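Local coordinates for dihydrofolate reductase (Schistosoma mansoni, PDB 3VCO), which reduces 7,8-dihydrofolate to tetrahydrofolate with NADPH, a step needed for making thymidylate, purines and glycine, at residues Val55-His60 / Lys85-Ile90. Sequence-based numbering, arbitrary orientation.
Sequences VTTKAH and KDRINI
Thr56, in the last turn of helix 46-57, meets Arg87 through its hydroxyl: Arg87 NH1 donates to Thr56 OG1 at 2.9 Å. The bond is bent, 141° at the hydrogen, and the oxygen sits 25° out of the guanidinium plane, near the edge of the group. Thr56 OG1 is tucked between its own backbone N and carbonyl carbon, where it also hydrogen-bonds Phe52 O one turn back, so the hydroxyl ties the helix to the arginine. The Arg87 chain crosses Thr56 at a slant, with its CG 3.4 Å from Thr56 O.

Thr57 comes at the same guanidinium from another direction. Its OG1 lies over the centre of one face, 3.1 Å above the plane; at 3.2 Å from Arg87 NE it is close, but the angle is too poor for a hydrogen bond. The other branch, Thr57 CG2, touches Asp86 CB at 4.1 Å. Beyond the side chains, one water donates to both Thr57 O and Asp86 O and joins the end of the helix to the segment leading into strand 88-92.

Arg87 bends at chi3 (-81°) and grips Lys85 O side-on with NE and NH2, both at 2.9 Å. That oxygen lies almost in the guanidinium plane, so bonds from NH1 to Thr56 and from NE and NH2 to Lys85, with a hydroxyl over one face, should restrict rotation of the group. Lys53, like Arg87 a substrate-binding residue by similarity, brings its NZ near Arg87 NH2, and the two would make a positive patch suited to an anion. The arrangement is consistent with the folate site of other dihydrofolate reductases, where this arginine pairs with the alpha-carboxylate of the folate's glutamate tail.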
# COMPACT_ATOMS: atom_id res chain seq x y z
N VAL A 55 1.86 1.26 -9.62
CA VAL A 55 0.79 1.89 -8.87
C VAL A 55 1.38 2.97 -7.97
O VAL A 55 0.91 4.10 -7.98
CB VAL A 55 -0.04 0.84 -8.03
CG1 VAL A 55 -0.89 1.48 -6.95
CG2 VAL A 55 -0.92 0.02 -8.95
N THR A 56 2.44 2.64 -7.24
CA THR A 56 2.94 3.58 -6.24
C THR A 56 3.89 4.63 -6.76
O THR A 56 4.11 5.62 -6.10
CB THR A 56 3.62 2.87 -5.04
OG1 THR A 56 4.76 2.16 -5.51
CG2 THR A 56 2.56 1.89 -4.31
N THR A 57 4.47 4.42 -7.93
CA THR A 57 5.48 5.36 -8.38
C THR A 57 4.92 6.38 -9.35
O THR A 57 5.34 7.55 -9.35
CB THR A 57 6.69 4.64 -9.00
OG1 THR A 57 7.28 3.81 -7.99
CG2 THR A 57 7.72 5.62 -9.52
N LYS A 58 3.97 5.94 -10.16
CA LYS A 58 3.40 6.84 -11.16
C LYS A 58 2.79 8.10 -10.57
O LYS A 58 1.85 8.04 -9.78
CB LYS A 58 2.34 6.14 -12.00
CG LYS A 58 1.87 7.01 -13.16
CD LYS A 58 3.06 7.45 -14.02
CE LYS A 58 2.67 8.43 -15.15
NZ LYS A 58 1.67 7.86 -16.11
N ALA A 59 3.29 9.26 -10.97
CA ALA A 59 2.79 10.50 -10.41
C ALA A 59 2.80 11.55 -11.52
O ALA A 59 3.50 11.39 -12.54
CB ALA A 59 3.63 10.93 -9.27
N HIS A 60 2.01 12.59 -11.35
CA HIS A 60 2.10 13.70 -12.29
C HIS A 60 3.52 14.29 -12.30
O HIS A 60 4.23 14.24 -11.30
CB HIS A 60 0.99 14.71 -12.00
CG HIS A 60 -0.36 14.26 -12.50
ND1 HIS A 60 -0.76 14.43 -13.81
CD2 HIS A 60 -1.36 13.59 -11.88
CE1 HIS A 60 -1.96 13.91 -13.97
NE2 HIS A 60 -2.35 13.40 -12.82
N LYS A 85 12.51 3.79 -4.25
CA LYS A 85 12.96 4.95 -5.03
C LYS A 85 11.82 5.79 -5.60
O LYS A 85 10.78 5.25 -5.99
CB LYS A 85 13.94 4.52 -6.15
CG LYS A 85 13.56 3.22 -6.83
CD LYS A 85 14.68 2.73 -7.80
CE LYS A 85 14.37 1.33 -8.34
NZ LYS A 85 15.45 0.80 -9.25
N ASP A 86 12.02 7.09 -5.68
CA ASP A 86 11.08 7.99 -6.37
C ASP A 86 9.74 8.16 -5.66
O ASP A 86 8.77 8.64 -6.27
CB ASP A 86 10.88 7.55 -7.83
CG ASP A 86 12.14 7.76 -8.68
OD1 ASP A 86 12.81 8.81 -8.50
OD2 ASP A 86 12.48 6.88 -9.50
N ARG A 87 9.72 7.78 -4.38
CA ARG A 87 8.56 7.96 -3.53
C ARG A 87 9.03 8.51 -2.22
O ARG A 87 10.16 8.26 -1.80
CB ARG A 87 7.85 6.59 -3.29
CG ARG A 87 7.15 6.09 -4.54
CD ARG A 87 7.09 4.58 -4.55
NE ARG A 87 8.35 4.07 -5.02
CZ ARG A 87 8.61 2.80 -5.28
NH1 ARG A 87 7.66 1.87 -5.15
NH2 ARG A 87 9.83 2.48 -5.72
N ILE A 88 8.17 9.27 -1.58
CA ILE A 88 8.46 9.74 -0.23
C ILE A 88 8.10 8.56 0.66
O ILE A 88 6.95 8.13 0.68
CB ILE A 88 7.55 10.94 0.11
CG1 ILE A 88 7.85 12.12 -0.83
CG2 ILE A 88 7.67 11.33 1.61
CD1 ILE A 88 6.72 13.09 -0.92
N ASN A 89 9.08 8.02 1.36
CA ASN A 89 8.88 6.91 2.29
C ASN A 89 8.59 7.41 3.70
O ASN A 89 9.38 8.18 4.28
CB ASN A 89 10.14 6.04 2.39
CG ASN A 89 10.44 5.27 1.12
OD1 ASN A 89 10.74 4.08 1.18
ND2 ASN A 89 10.34 5.93 -0.03
N ILE A 90 7.50 6.94 4.30
CA ILE A 90 7.17 7.35 5.65
C ILE A 90 6.81 6.11 6.46
O ILE A 90 5.96 5.34 6.06
CB ILE A 90 5.94 8.30 5.68
CG1 ILE A 90 6.22 9.56 4.88
CG2 ILE A 90 5.60 8.72 7.14
CD1 ILE A 90 5.03 10.47 4.81
O HOH W 1 6.36 8.87 -7.09